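Local atomic coordinates of L-lactate dehydrogenase (Trichomonas vaginalis, PDB entry 5A1T), a protein that probably catalyses the NADH-dependent, reversible reduction of pyruvate to L-lactate, though its family is that of malate dehydrogenases. Residues 95-100 with 184-189; 126-131 with 152-157; 160-165 with 223-228. One frame throughout, in Å; residues are numbered along the deposited sequence.

Contact 1: 95-100 with 184-189; sequences QVRADL and GNHGES. With OXM (oxamic acid), chain D; NAI (1,4-dihydronicotinamide adenine dinucleotide), chain C.
The guanidinium of Arg-97 lies over one face of the His-186 ring, with CZ 3.8 Å above the ring plane and offset toward the rim. The two flat groups are inclined by 55°, so this is not a parallel stack. Both reach the same oxygen of the bound oxamate. NE of Arg-97 donates to OXM O1 over 2.7 Å, nearly straight at 165°. NE2 of His-186 donates to O1 as well, over 2.8 Å but more bent. A second arm of the guanidinium, NH2, donates to the carboxylate oxygen OXM O3. Arg-97 is thus held at two points by the ligand, and its chain, extended from CG to NE, spans the distance from the loop. ND1 of His-186 is hydrogen-bonded to Asp-158, and with NE2 on oxamate this restricts the ring's rotation. His-186 is the predicted proton acceptor, and the paired Asp and His match the catalytic dyad of this superfamily.

On its far side Arg-97 meets Glu-188. The direct salt bridge from NH1 to OE2 is long, at 3.8 Å. Two waters close the gap, each accepting from NH1 and donating to OE2. OE2 also accepts a hydrogen bond from Trp-230 NE1. Bent at chi2 (-60°), the Glu-188 chain brings its CD within 3.9 Å of Val-96 CG1.

The 95-100 loop leads from strand 82-85 into helix 101-118. The loop 184-189 connects strands 177-183 and 191-193. Helix 214-236 covers Arg-97 through Ala-229 and Trp-230, while helix 132-141 touches His-186 through Asp-132.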
loop_
_atom_site.group_PDB
_atom_site.type_symbol
_atom_site.label_atom_id
_atom_site.label_comp_id
_atom_site.label_asym_id
_atom_site.label_seq_id
_atom_site.Cartn_x
_atom_site.Cartn_y
_atom_site.Cartn_z
ATOM N N GLN A 95 -3.758 -22.630 -13.698
ATOM C CA GLN A 95 -4.906 -22.053 -14.390
ATOM C C GLN A 95 -4.590 -20.691 -14.993
ATOM O O GLN A 95 -3.631 -20.030 -14.596
ATOM C CB GLN A 95 -6.091 -21.917 -13.436
ATOM C CG GLN A 95 -6.726 -23.232 -13.041
ATOM C CD GLN A 95 -8.025 -23.032 -12.287
ATOM O OE1 GLN A 95 -8.145 -22.124 -11.464
ATOM N NE2 GLN A 95 -9.009 -23.874 -12.572
ATOM N N VAL A 96 -5.409 -20.286 -15.961
ATOM C CA VAL A 96 -5.371 -18.934 -16.504
ATOM C C VAL A 96 -6.607 -18.181 -16.029
ATOM O O VAL A 96 -7.490 -18.766 -15.405
ATOM C CB VAL A 96 -5.310 -18.927 -18.047
ATOM C CG1 VAL A 96 -4.035 -19.599 -18.526
ATOM C CG2 VAL A 96 -6.535 -19.608 -18.645
ATOM N N ARG A 97 -6.668 -16.889 -16.328
ATOM C CA ARG A 97 -7.757 -16.036 -15.860
ATOM C C ARG A 97 -9.135 -16.559 -16.272
ATOM O O ARG A 97 -10.097 -16.453 -15.515
ATOM C CB ARG A 97 -7.573 -14.613 -16.387
ATOM C CG ARG A 97 -6.271 -13.943 -15.962
ATOM C CD ARG A 97 -6.172 -12.548 -16.554
ATOM N NE ARG A 97 -4.889 -11.901 -16.287
ATOM C CZ ARG A 97 -3.805 -12.029 -17.048
ATOM N NH1 ARG A 97 -3.825 -12.791 -18.134
ATOM N NH2 ARG A 97 -2.689 -11.391 -16.720
ATOM N N ALA A 98 -9.223 -17.124 -17.471
ATOM C CA ALA A 98 -10.499 -17.584 -18.011
ATOM C C ALA A 98 -11.040 -18.805 -17.265
ATOM O O ALA A 98 -12.218 -19.138 -17.386
ATOM C CB ALA A 98 -10.355 -17.898 -19.490
ATOM N N ASP A 99 -10.182 -19.472 -16.497
ATOM C CA ASP A 99 -10.596 -20.654 -15.743
ATOM C C ASP A 99 -11.464 -20.290 -14.540
ATOM O O ASP A 99 -12.056 -21.167 -13.911
ATOM C CB ASP A 99 -9.371 -21.447 -15.270
ATOM C CG ASP A 99 -8.624 -22.111 -16.412
ATOM O OD1 ASP A 99 -9.282 -22.612 -17.349
ATOM O OD2 ASP A 99 -7.374 -22.135 -16.372
ATOM N N LEU A 100 -11.537 -18.999 -14.221
ATOM C CA LEU A 100 -12.325 -18.536 -13.083
ATOM C C LEU A 100 -13.780 -18.256 -13.456
ATOM O O LEU A 100 -14.582 -17.894 -12.595
ATOM C CB LEU A 100 -11.699 -17.274 -12.484
ATOM C CG LEU A 100 -10.504 -17.475 -11.551
ATOM C CD1 LEU A 100 -9.870 -16.138 -11.225
ATOM C CD2 LEU A 100 -10.919 -18.187 -10.270
ATOM N N GLY A 184 -7.835 -4.999 -26.260
ATOM C CA GLY A 184 -8.642 -6.193 -26.087
ATOM C C GLY A 184 -8.734 -6.739 -24.678
ATOM O O GLY A 184 -8.984 -6.009 -23.721
ATOM N N ASN A 185 -8.530 -8.045 -24.561
ATOM C CA ASN A 185 -8.742 -8.751 -23.308
ATOM C C ASN A 185 -7.546 -8.660 -22.372
ATOM O O ASN A 185 -6.397 -8.750 -22.804
ATOM C CB ASN A 185 -9.056 -10.221 -23.590
ATOM C CG ASN A 185 -9.527 -10.969 -22.358
ATOM O OD1 ASN A 185 -9.891 -10.367 -21.347
ATOM N ND2 ASN A 185 -9.531 -12.291 -22.442
ATOM N N HIS A 186 -7.822 -8.474 -21.086
ATOM C CA HIS A 186 -6.803 -8.655 -20.065
ATOM C C HIS A 186 -6.648 -10.153 -19.858
ATOM O O HIS A 186 -7.050 -10.697 -18.831
ATOM C CB HIS A 186 -7.180 -7.949 -18.761
ATOM C CG HIS A 186 -6.177 -8.133 -17.663
ATOM N ND1 HIS A 186 -4.861 -7.744 -17.785
ATOM C CD2 HIS A 186 -6.298 -8.671 -16.426
ATOM C CE1 HIS A 186 -4.214 -8.031 -16.668
ATOM N NE2 HIS A 186 -5.063 -8.594 -15.828
ATOM N N GLY A 187 -6.088 -10.819 -20.865
ATOM C CA GLY A 187 -5.921 -12.259 -20.840
ATOM C C GLY A 187 -4.751 -12.688 -21.699
ATOM O O GLY A 187 -3.932 -11.862 -22.102
ATOM N N GLU A 188 -4.678 -13.985 -21.981
ATOM C CA GLU A 188 -3.586 -14.546 -22.769
ATOM C C GLU A 188 -3.486 -13.880 -24.137
ATOM O O GLU A 188 -2.398 -13.765 -24.702
ATOM C CB GLU A 188 -3.775 -16.057 -22.945
ATOM C CG GLU A 188 -3.873 -16.834 -21.640
ATOM C CD GLU A 188 -2.636 -16.684 -20.774
ATOM O OE1 GLU A 188 -1.566 -17.198 -21.169
ATOM O OE2 GLU A 188 -2.733 -16.050 -19.701
ATOM N N SER A 189 -4.627 -13.433 -24.656
ATOM C CA SER A 189 -4.701 -12.885 -26.004
ATOM C C SER A 189 -4.460 -11.378 -26.052
ATOM O O SER A 189 -4.679 -10.754 -27.089
ATOM C CB SER A 189 -6.068 -13.194 -26.616
ATOM O OG SER A 189 -7.099 -12.512 -25.922
HETATM C C1 OXM D . -3.288 -10.800 -13.377
HETATM N N1 OXM D . -3.285 -11.830 -12.403
HETATM O O1 OXM D . -4.304 -10.547 -13.993
HETATM C C2 OXM D . -2.027 -10.008 -13.646
HETATM O O2 OXM D . -1.103 -9.987 -12.790
HETATM O O3 OXM D . -1.906 -9.367 -14.721
HETATM P PA NAI C . -7.948 -13.022 -2.927
HETATM O O1A NAI C . -8.393 -14.457 -3.074
HETATM O O2A NAI C . -6.935 -12.650 -1.872
HETATM O O5B NAI C . -9.252 -12.107 -2.681
HETATM C C5B NAI C . -10.514 -12.378 -3.286
HETATM C C4B NAI C . -11.601 -11.985 -2.293
HETATM O O4B NAI C . -12.908 -12.028 -2.880
HETATM C C3B NAI C . -11.623 -12.926 -1.094
HETATM O O3B NAI C . -11.380 -12.179 0.102
HETATM C C2B NAI C . -13.010 -13.543 -1.097
HETATM O O2B NAI C . -13.541 -13.726 0.220
HETATM C C1B NAI C . -13.812 -12.523 -1.886
HETATM N N9A NAI C . -15.070 -13.068 -2.457
HETATM C C8A NAI C . -15.270 -14.278 -3.017
HETATM N N7A NAI C . -16.565 -14.413 -3.411
HETATM C C5A NAI C . -17.211 -13.275 -3.095
HETATM C C6A NAI C . -18.584 -12.741 -3.226
HETATM N N6A NAI C . -19.572 -13.471 -3.794
HETATM N N1A NAI C . -18.824 -11.496 -2.759
HETATM C C2A NAI C . -17.867 -10.742 -2.190
HETATM N N3A NAI C . -16.602 -11.169 -2.042
HETATM C C4A NAI C . -16.220 -12.398 -2.459
HETATM O O3 NAI C . -7.406 -12.510 -4.353
HETATM P PN NAI C . -6.612 -11.196 -4.834
HETATM O O1N NAI C . -5.146 -11.543 -4.941
HETATM O O2N NAI C . -7.049 -10.034 -3.970
HETATM O O5D NAI C . -7.190 -11.003 -6.322
HETATM C C5D NAI C . -8.602 -10.996 -6.529
HETATM C C4D NAI C . -8.913 -10.990 -8.018
HETATM O O4D NAI C . -8.125 -10.002 -8.687
HETATM C C3D NAI C . -8.590 -12.326 -8.673
HETATM O O3D NAI C . -9.718 -12.761 -9.438
HETATM C C2D NAI C . -7.411 -12.048 -9.581
HETATM O O2D NAI C . -7.417 -12.853 -10.764
HETATM C C1D NAI C . -7.599 -10.566 -9.891
HETATM N N1N NAI C . -6.393 -9.845 -10.335
HETATM C C2N NAI C . -6.558 -8.919 -11.287
HETATM C C3N NAI C . -5.507 -8.165 -11.790
HETATM C C7N NAI C . -5.664 -7.117 -12.869
HETATM O O7N NAI C . -4.752 -6.504 -13.398
HETATM N N7N NAI C . -6.887 -6.790 -13.309
HETATM C C4N NAI C . -4.122 -8.380 -11.249
HETATM C C5N NAI C . -4.057 -9.405 -10.226
HETATM C C6N NAI C . -5.189 -10.081 -9.803
HETATM O O HOH W 1 -1.978 -13.506 -19.904
HETATM O O HOH W 2 -5.050 -15.313 -18.705
#

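Contact 2: 126-131 with 152-157; sequences LVIGNP and SSLSML. With NAI (1,4-dihydronicotinamide adenine dinucleotide), chain C; OXM (oxamic acid), chain D.
Val-127 N donates to Ser-152 O over 2.8 Å. The next bond returns the other way: Leu-154 N donates to Val-127 O over 3.1 Å. Together they set parallel pairing, Leu-126 beside Ser-152 and Val-127 beside Ser-153. Two CA-H...O contacts, from Leu-126 to Ser-152 O and from Ser-153 to Val-127 O, add to it.

The Leu-126 and Ser-152 side chains share one face of the sheet. CG of Leu-126 is turned opposite the backbone N (chi1 174°), and CD1 leans across to the neighbouring strand, 4.1 Å from Leu-154 CB. Ser-152 OG is held by His-251. The other face carries Val-127 and Ser-153, both against helix 132-141.

Nearer the cofactor, Ile-128 CG1 packs on Leu-154 CD2 at 4.3 Å, and both residues border the nicotinamide. Ile-128 CG2 approaches ring atom NAI C2N to 3.8 Å. The carboxamide N7N donates a weak hydrogen bond to Ile-128 O. Asn-130 N donates to the ribose hydroxyl NAI O3D over 3.1 Å. A cis peptide precedes Pro-131, the N-cap residue of helix 132-141.

Strand 124-127, helix 132-141 and strand 151-154 form a beta-alpha-beta unit, the crossover of the Rossmann fold, with the nicotinamide at the strands' C-terminal ends.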
loop_
_atom_site.group_PDB
_atom_site.type_symbol
_atom_site.label_atom_id
_atom_site.label_comp_id
_atom_site.label_asym_id
_atom_site.label_seq_id
_atom_site.Cartn_x
_atom_site.Cartn_y
_atom_site.Cartn_z
ATOM N N LEU A 126 -15.365 -0.090 -11.517
ATOM C CA LEU A 126 -14.131 -0.630 -12.075
ATOM C C LEU A 126 -13.987 -2.093 -11.684
ATOM O O LEU A 126 -13.930 -2.427 -10.500
ATOM C CB LEU A 126 -12.916 0.167 -11.598
ATOM C CG LEU A 126 -11.552 -0.407 -12.002
ATOM C CD1 LEU A 126 -11.453 -0.580 -13.511
ATOM C CD2 LEU A 126 -10.422 0.474 -11.491
ATOM N N VAL A 127 -13.924 -2.958 -12.689
ATOM C CA VAL A 127 -13.843 -4.397 -12.466
ATOM C C VAL A 127 -12.395 -4.864 -12.486
ATOM O O VAL A 127 -11.668 -4.629 -13.453
ATOM C CB VAL A 127 -14.649 -5.164 -13.522
ATOM C CG1 VAL A 127 -14.632 -6.662 -13.232
ATOM C CG2 VAL A 127 -16.071 -4.647 -13.554
ATOM N N ILE A 128 -11.991 -5.534 -11.411
ATOM C CA ILE A 128 -10.624 -6.010 -11.263
ATOM C C ILE A 128 -10.601 -7.533 -11.257
ATOM O O ILE A 128 -9.768 -8.141 -11.923
ATOM C CB ILE A 128 -9.977 -5.458 -9.974
ATOM C CG1 ILE A 128 -9.976 -3.925 -10.015
ATOM C CG2 ILE A 128 -8.554 -5.989 -9.812
ATOM C CD1 ILE A 128 -9.511 -3.252 -8.743
ATOM N N GLY A 129 -11.526 -8.144 -10.521
ATOM C CA GLY A 129 -11.581 -9.593 -10.411
ATOM C C GLY A 129 -11.624 -10.300 -11.753
ATOM O O GLY A 129 -12.424 -9.950 -12.620
ATOM N N ASN A 130 -10.760 -11.298 -11.921
ATOM C CA ASN A 130 -10.635 -11.997 -13.195
ATOM C C ASN A 130 -11.684 -13.092 -13.388
ATOM O O ASN A 130 -12.108 -13.722 -12.418
ATOM C CB ASN A 130 -9.245 -12.619 -13.328
ATOM C CG ASN A 130 -8.151 -11.583 -13.478
ATOM O OD1 ASN A 130 -7.165 -11.591 -12.739
ATOM N ND2 ASN A 130 -8.313 -10.687 -14.443
ATOM N N PRO A 131 -12.109 -13.325 -14.644
ATOM C CA PRO A 131 -11.747 -12.575 -15.855
ATOM C C PRO A 131 -12.463 -11.227 -15.899
ATOM O O PRO A 131 -13.684 -11.201 -16.033
ATOM C CB PRO A 131 -12.211 -13.493 -16.985
ATOM C CG PRO A 131 -13.341 -14.250 -16.402
ATOM C CD PRO A 131 -13.008 -14.452 -14.954
ATOM N N SER A 152 -16.290 -0.364 -16.443
ATOM C CA SER A 152 -15.018 -0.522 -17.137
ATOM C C SER A 152 -14.191 -1.597 -16.434
ATOM O O SER A 152 -14.438 -1.903 -15.268
ATOM C CB SER A 152 -14.252 0.801 -17.185
ATOM O OG SER A 152 -13.892 1.229 -15.886
ATOM N N SER A 153 -13.224 -2.171 -17.145
ATOM C CA SER A 153 -12.345 -3.194 -16.575
ATOM C C SER A 153 -10.889 -2.744 -16.628
ATOM O O SER A 153 -10.520 -1.898 -17.442
ATOM C CB SER A 153 -12.515 -4.525 -17.311
ATOM O OG SER A 153 -12.077 -4.433 -18.655
ATOM N N LEU A 154 -10.064 -3.326 -15.763
ATOM C CA LEU A 154 -8.692 -2.866 -15.578
ATOM C C LEU A 154 -7.713 -3.529 -16.542
ATOM O O LEU A 154 -7.560 -4.749 -16.547
ATOM C CB LEU A 154 -8.242 -3.119 -14.138
ATOM C CG LEU A 154 -6.894 -2.511 -13.742
ATOM C CD1 LEU A 154 -6.955 -0.990 -13.775
ATOM C CD2 LEU A 154 -6.466 -3.001 -12.364
ATOM N N SER A 155 -7.050 -2.706 -17.351
ATOM C CA SER A 155 -6.009 -3.173 -18.263
ATOM C C SER A 155 -4.732 -2.352 -18.098
ATOM O O SER A 155 -3.738 -2.599 -18.776
ATOM C CB SER A 155 -6.489 -3.100 -19.714
ATOM O OG SER A 155 -7.440 -4.110 -19.990
ATOM N N MET A 156 -4.765 -1.376 -17.197
ATOM C CA MET A 156 -3.643 -0.463 -17.026
ATOM C C MET A 156 -2.412 -1.128 -16.410
ATOM O O MET A 156 -1.306 -0.595 -16.505
ATOM C CB MET A 156 -4.064 0.729 -16.167
ATOM C CG MET A 156 -4.622 1.889 -16.971
ATOM S SD MET A 156 -3.427 2.548 -18.151
ATOM C CE MET A 156 -2.152 3.161 -17.051
ATOM N N LEU A 157 -2.594 -2.282 -15.775
ATOM C CA LEU A 157 -1.452 -3.031 -15.270
ATOM C C LEU A 157 -0.624 -3.526 -16.451
ATOM O O LEU A 157 0.607 -3.528 -16.405
ATOM C CB LEU A 157 -1.901 -4.203 -14.396
ATOM C CG LEU A 157 -0.787 -5.095 -13.839
ATOM C CD1 LEU A 157 0.181 -4.293 -12.986
ATOM C CD2 LEU A 157 -1.373 -6.248 -13.038
HETATM P PA NAI C . -7.948 -13.022 -2.927
HETATM O O1A NAI C . -8.393 -14.457 -3.074
HETATM O O2A NAI C . -6.935 -12.650 -1.872
HETATM O O5B NAI C . -9.252 -12.107 -2.681
HETATM C C5B NAI C . -10.514 -12.378 -3.286
HETATM C C4B NAI C . -11.601 -11.985 -2.293
HETATM O O4B NAI C . -12.908 -12.028 -2.880
HETATM C C3B NAI C . -11.623 -12.926 -1.094
HETATM O O3B NAI C . -11.380 -12.179 0.102
HETATM C C2B NAI C . -13.010 -13.543 -1.097
HETATM O O2B NAI C . -13.541 -13.726 0.220
HETATM C C1B NAI C . -13.812 -12.523 -1.886
HETATM N N9A NAI C . -15.070 -13.068 -2.457
HETATM C C8A NAI C . -15.270 -14.278 -3.017
HETATM N N7A NAI C . -16.565 -14.413 -3.411
HETATM C C5A NAI C . -17.211 -13.275 -3.095
HETATM C C6A NAI C . -18.584 -12.741 -3.226
HETATM N N6A NAI C . -19.572 -13.471 -3.794
HETATM N N1A NAI C . -18.824 -11.496 -2.759
HETATM C C2A NAI C . -17.867 -10.742 -2.190
HETATM N N3A NAI C . -16.602 -11.169 -2.042
HETATM C C4A NAI C . -16.220 -12.398 -2.459
HETATM O O3 NAI C . -7.406 -12.510 -4.353
HETATM P PN NAI C . -6.612 -11.196 -4.834
HETATM O O1N NAI C . -5.146 -11.543 -4.941
HETATM O O2N NAI C . -7.049 -10.034 -3.970
HETATM O O5D NAI C . -7.190 -11.003 -6.322
HETATM C C5D NAI C . -8.602 -10.996 -6.529
HETATM C C4D NAI C . -8.913 -10.990 -8.018
HETATM O O4D NAI C . -8.125 -10.002 -8.687
HETATM C C3D NAI C . -8.590 -12.326 -8.673
HETATM O O3D NAI C . -9.718 -12.761 -9.438
HETATM C C2D NAI C . -7.411 -12.048 -9.581
HETATM O O2D NAI C . -7.417 -12.853 -10.764
HETATM C C1D NAI C . -7.599 -10.566 -9.891
HETATM N N1N NAI C . -6.393 -9.845 -10.335
HETATM C C2N NAI C . -6.558 -8.919 -11.287
HETATM C C3N NAI C . -5.507 -8.165 -11.790
HETATM C C7N NAI C . -5.664 -7.117 -12.869
HETATM O O7N NAI C . -4.752 -6.504 -13.398
HETATM N N7N NAI C . -6.887 -6.790 -13.309
HETATM C C4N NAI C . -4.122 -8.380 -11.249
HETATM C C5N NAI C . -4.057 -9.405 -10.226
HETATM C C6N NAI C . -5.189 -10.081 -9.803
HETATM C C1 OXM D . -3.288 -10.800 -13.377
HETATM N N1 OXM D . -3.285 -11.830 -12.403
HETATM O O1 OXM D . -4.304 -10.547 -13.993
HETATM C C2 OXM D . -2.027 -10.008 -13.646
HETATM O O2 OXM D . -1.103 -9.987 -12.790
HETATM O O3 OXM D . -1.906 -9.367 -14.721
#

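Contact 3: 160-165 with 223-228; sequences NRAYYE and KKIGHR. With OXM (oxamic acid), chain D.
Arg-161 passes Arg-228 at a slant, with Arg-228 CG over one face of its guanidinium, 3.4 Å from Arg-161 NE. The two guanidinium planes are almost perpendicular, 80° apart. Their like charges are probably balanced by Asp-58 of the second subunit, which forms salt bridges with Arg-161 NE and Arg-228 NH2. Arg-228 NH2 is also bridged to Glu-57 and hydrogen-bonded to the carbonyl of Met-54, both of that subunit.

The far end of Arg-161 serves the ligand. NH1 donates to OXM O3 over 2.6 Å, and NH2 donates to OXM O2 over 2.7 Å at 159°. This two-pronged grip on a carboxylate is the usual role of the substrate-binding arginine in lactate and malate dehydrogenases. The chain, extended from CG to NE, carries the group out to oxamate. With NE bound across the interface, all three guanidinium nitrogens have an acceptor, and rotation of the group is restricted.

Glu-165 and Lys-224 cross at about a right angle at the other end of the contact. Their salt bridge, Lys-224 NZ to Glu-165 OE2, is 3.4 Å and its hydrogen bond is weak. The same OE2 has a firmer partner in Tyr-216.

Between these polar ends, Ile-225 CD1 sits 3.8 Å from Ala-162 CA. The N-to-C directions of the two short helical segments are 135° apart. Phe-221, earlier on helix 214-236, extends this apolar patch, and strand 177-183 packs against Ala-162 and Tyr-163 of helix 156-170.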
loop_
_atom_site.group_PDB
_atom_site.type_symbol
_atom_site.label_atom_id
_atom_site.label_comp_id
_atom_site.label_asym_id
_atom_site.label_seq_id
_atom_site.Cartn_x
_atom_site.Cartn_y
_atom_site.Cartn_z
ATOM N N ASN A 160 1.188 -0.437 -17.880
ATOM C CA ASN A 160 2.293 -0.037 -17.017
ATOM C C ASN A 160 3.458 -1.009 -17.141
ATOM O O ASN A 160 4.620 -0.608 -17.088
ATOM C CB ASN A 160 1.828 0.062 -15.562
ATOM C CG ASN A 160 0.992 1.307 -15.302
ATOM O OD1 ASN A 160 1.116 2.310 -16.007
ATOM N ND2 ASN A 160 0.140 1.247 -14.284
ATOM N N ARG A 161 3.138 -2.286 -17.318
ATOM C CA ARG A 161 4.147 -3.298 -17.610
ATOM C C ARG A 161 4.851 -2.982 -18.923
ATOM O O ARG A 161 6.081 -3.009 -19.003
ATOM C CB ARG A 161 3.509 -4.687 -17.676
ATOM C CG ARG A 161 3.208 -5.287 -16.318
ATOM C CD ARG A 161 2.180 -6.408 -16.403
ATOM N NE ARG A 161 2.036 -7.098 -15.124
ATOM C CZ ARG A 161 1.109 -8.014 -14.863
ATOM N NH1 ARG A 161 0.223 -8.355 -15.791
ATOM N NH2 ARG A 161 1.062 -8.586 -13.666
ATOM N N ALA A 162 4.064 -2.675 -19.947
ATOM C CA ALA A 162 4.602 -2.345 -21.261
ATOM C C ALA A 162 5.459 -1.083 -21.205
ATOM O O ALA A 162 6.537 -1.029 -21.798
ATOM C CB ALA A 162 3.474 -2.169 -22.263
ATOM N N TYR A 163 4.980 -0.072 -20.488
ATOM C CA TYR A 163 5.688 1.201 -20.403
ATOM C C TYR A 163 7.068 1.036 -19.774
ATOM O O TYR A 163 8.055 1.558 -20.293
ATOM C CB TYR A 163 4.870 2.226 -19.610
ATOM C CG TYR A 163 4.105 3.204 -20.479
ATOM C CD1 TYR A 163 2.832 2.903 -20.945
ATOM C CD2 TYR A 163 4.660 4.427 -20.835
ATOM C CE1 TYR A 163 2.133 3.796 -21.742
ATOM C CE2 TYR A 163 3.968 5.323 -21.631
ATOM C CZ TYR A 163 2.705 5.002 -22.083
ATOM O OH TYR A 163 2.010 5.891 -22.877
ATOM N N TYR A 164 7.149 0.308 -18.665
ATOM C CA TYR A 164 8.430 0.142 -17.990
ATOM C C TYR A 164 9.393 -0.671 -18.846
ATOM O O TYR A 164 10.574 -0.340 -18.942
ATOM C CB TYR A 164 8.265 -0.528 -16.624
ATOM C CG TYR A 164 9.553 -0.522 -15.832
ATOM C CD1 TYR A 164 10.516 -1.505 -16.025
ATOM C CD2 TYR A 164 9.821 0.487 -14.915
ATOM C CE1 TYR A 164 11.700 -1.494 -15.318
ATOM C CE2 TYR A 164 11.005 0.506 -14.200
ATOM C CZ TYR A 164 11.942 -0.487 -14.408
ATOM O OH TYR A 164 13.123 -0.482 -13.702
ATOM N N GLU A 165 8.884 -1.735 -19.461
ATOM C CA GLU A 165 9.708 -2.607 -20.292
ATOM C C GLU A 165 10.332 -1.822 -21.441
ATOM O O GLU A 165 11.549 -1.845 -21.630
ATOM C CB GLU A 165 8.873 -3.775 -20.828
ATOM C CG GLU A 165 9.534 -4.593 -21.938
ATOM C CD GLU A 165 10.849 -5.219 -21.516
ATOM O OE1 GLU A 165 11.059 -5.423 -20.301
ATOM O OE2 GLU A 165 11.674 -5.514 -22.409
ATOM N N LYS A 223 5.223 -11.346 -26.346
ATOM C CA LYS A 223 5.120 -12.507 -25.469
ATOM C C LYS A 223 5.327 -12.130 -24.007
ATOM O O LYS A 223 4.605 -12.601 -23.126
ATOM C CB LYS A 223 6.146 -13.571 -25.864
ATOM C CG LYS A 223 5.761 -14.407 -27.069
ATOM C CD LYS A 223 6.838 -15.437 -27.368
ATOM C CE LYS A 223 6.327 -16.544 -28.274
ATOM N NZ LYS A 223 7.355 -17.607 -28.480
ATOM N N LYS A 224 6.318 -11.280 -23.760
ATOM C CA LYS A 224 6.733 -10.942 -22.404
ATOM C C LYS A 224 5.603 -10.312 -21.591
ATOM O O LYS A 224 5.381 -10.687 -20.440
ATOM C CB LYS A 224 7.937 -9.997 -22.448
ATOM C CG LYS A 224 8.523 -9.665 -21.085
ATOM C CD LYS A 224 9.778 -8.812 -21.207
ATOM C CE LYS A 224 10.973 -9.630 -21.672
ATOM N NZ LYS A 224 12.195 -8.789 -21.821
ATOM N N ILE A 225 4.888 -9.365 -22.192
ATOM C CA ILE A 225 3.815 -8.661 -21.494
ATOM C C ILE A 225 2.656 -9.601 -21.173
ATOM O O ILE A 225 2.055 -9.514 -20.102
ATOM C CB ILE A 225 3.282 -7.467 -22.322
ATOM C CG1 ILE A 225 4.429 -6.549 -22.755
ATOM C CG2 ILE A 225 2.248 -6.677 -21.528
ATOM C CD1 ILE A 225 5.307 -6.053 -21.624
ATOM N N GLY A 226 2.341 -10.497 -22.101
ATOM C CA GLY A 226 1.271 -11.454 -21.889
ATOM C C GLY A 226 1.593 -12.431 -20.774
ATOM O O GLY A 226 0.728 -12.781 -19.972
ATOM N N HIS A 227 2.850 -12.860 -20.722
ATOM C CA HIS A 227 3.296 -13.871 -19.764
ATOM C C HIS A 227 3.647 -13.276 -18.397
ATOM O O HIS A 227 3.832 -14.009 -17.424
ATOM C CB HIS A 227 4.508 -14.617 -20.335
ATOM C CG HIS A 227 5.019 -15.713 -19.451
ATOM N ND1 HIS A 227 4.409 -16.947 -19.365
ATOM C CD2 HIS A 227 6.082 -15.761 -18.613
ATOM C CE1 HIS A 227 5.074 -17.706 -18.514
ATOM N NE2 HIS A 227 6.094 -17.011 -18.044
ATOM N N ARG A 228 3.725 -11.949 -18.326
ATOM C CA ARG A 228 4.210 -11.260 -17.130
ATOM C C ARG A 228 3.489 -11.688 -15.850
ATOM O O ARG A 228 4.130 -11.959 -14.836
ATOM C CB ARG A 228 4.074 -9.747 -17.312
ATOM C CG ARG A 228 4.655 -8.914 -16.174
ATOM C CD ARG A 228 6.158 -9.119 -16.021
ATOM N NE ARG A 228 6.752 -8.107 -15.151
ATOM C CZ ARG A 228 8.057 -7.957 -14.948
ATOM N NH1 ARG A 228 8.927 -8.756 -15.551
ATOM N NH2 ARG A 228 8.494 -7.001 -14.139
HETATM C C1 OXM D . -3.288 -10.800 -13.377
HETATM N N1 OXM D . -3.285 -11.830 -12.403
HETATM O O1 OXM D . -4.304 -10.547 -13.993
HETATM C C2 OXM D . -2.027 -10.008 -13.646
HETATM O O2 OXM D . -1.103 -9.987 -12.790
HETATM O O3 OXM D . -1.906 -9.367 -14.721
#

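In the fold
Contact 2 lies near the centre of the chain and is wholly buried. It is built from backbone bonds and apolar side chains. Contact 1 is mostly buried, with the exposed Glu-188 on its outer side, and joins the NAD-binding region to the C-terminal region mainly through charged and water-mediated links. Contact 3 is partly buried, lies farther out, and reaches the second subunit. Helix 156-170 is common to contacts 2 and 3, and Asn-130 of contact 2 packs on Arg-97 and His-186 of contact 1. All three meet at oxamate: contacts 1 and 3 bring arginine and histidine donors to it, while contact 2 places the nicotinamide beside it.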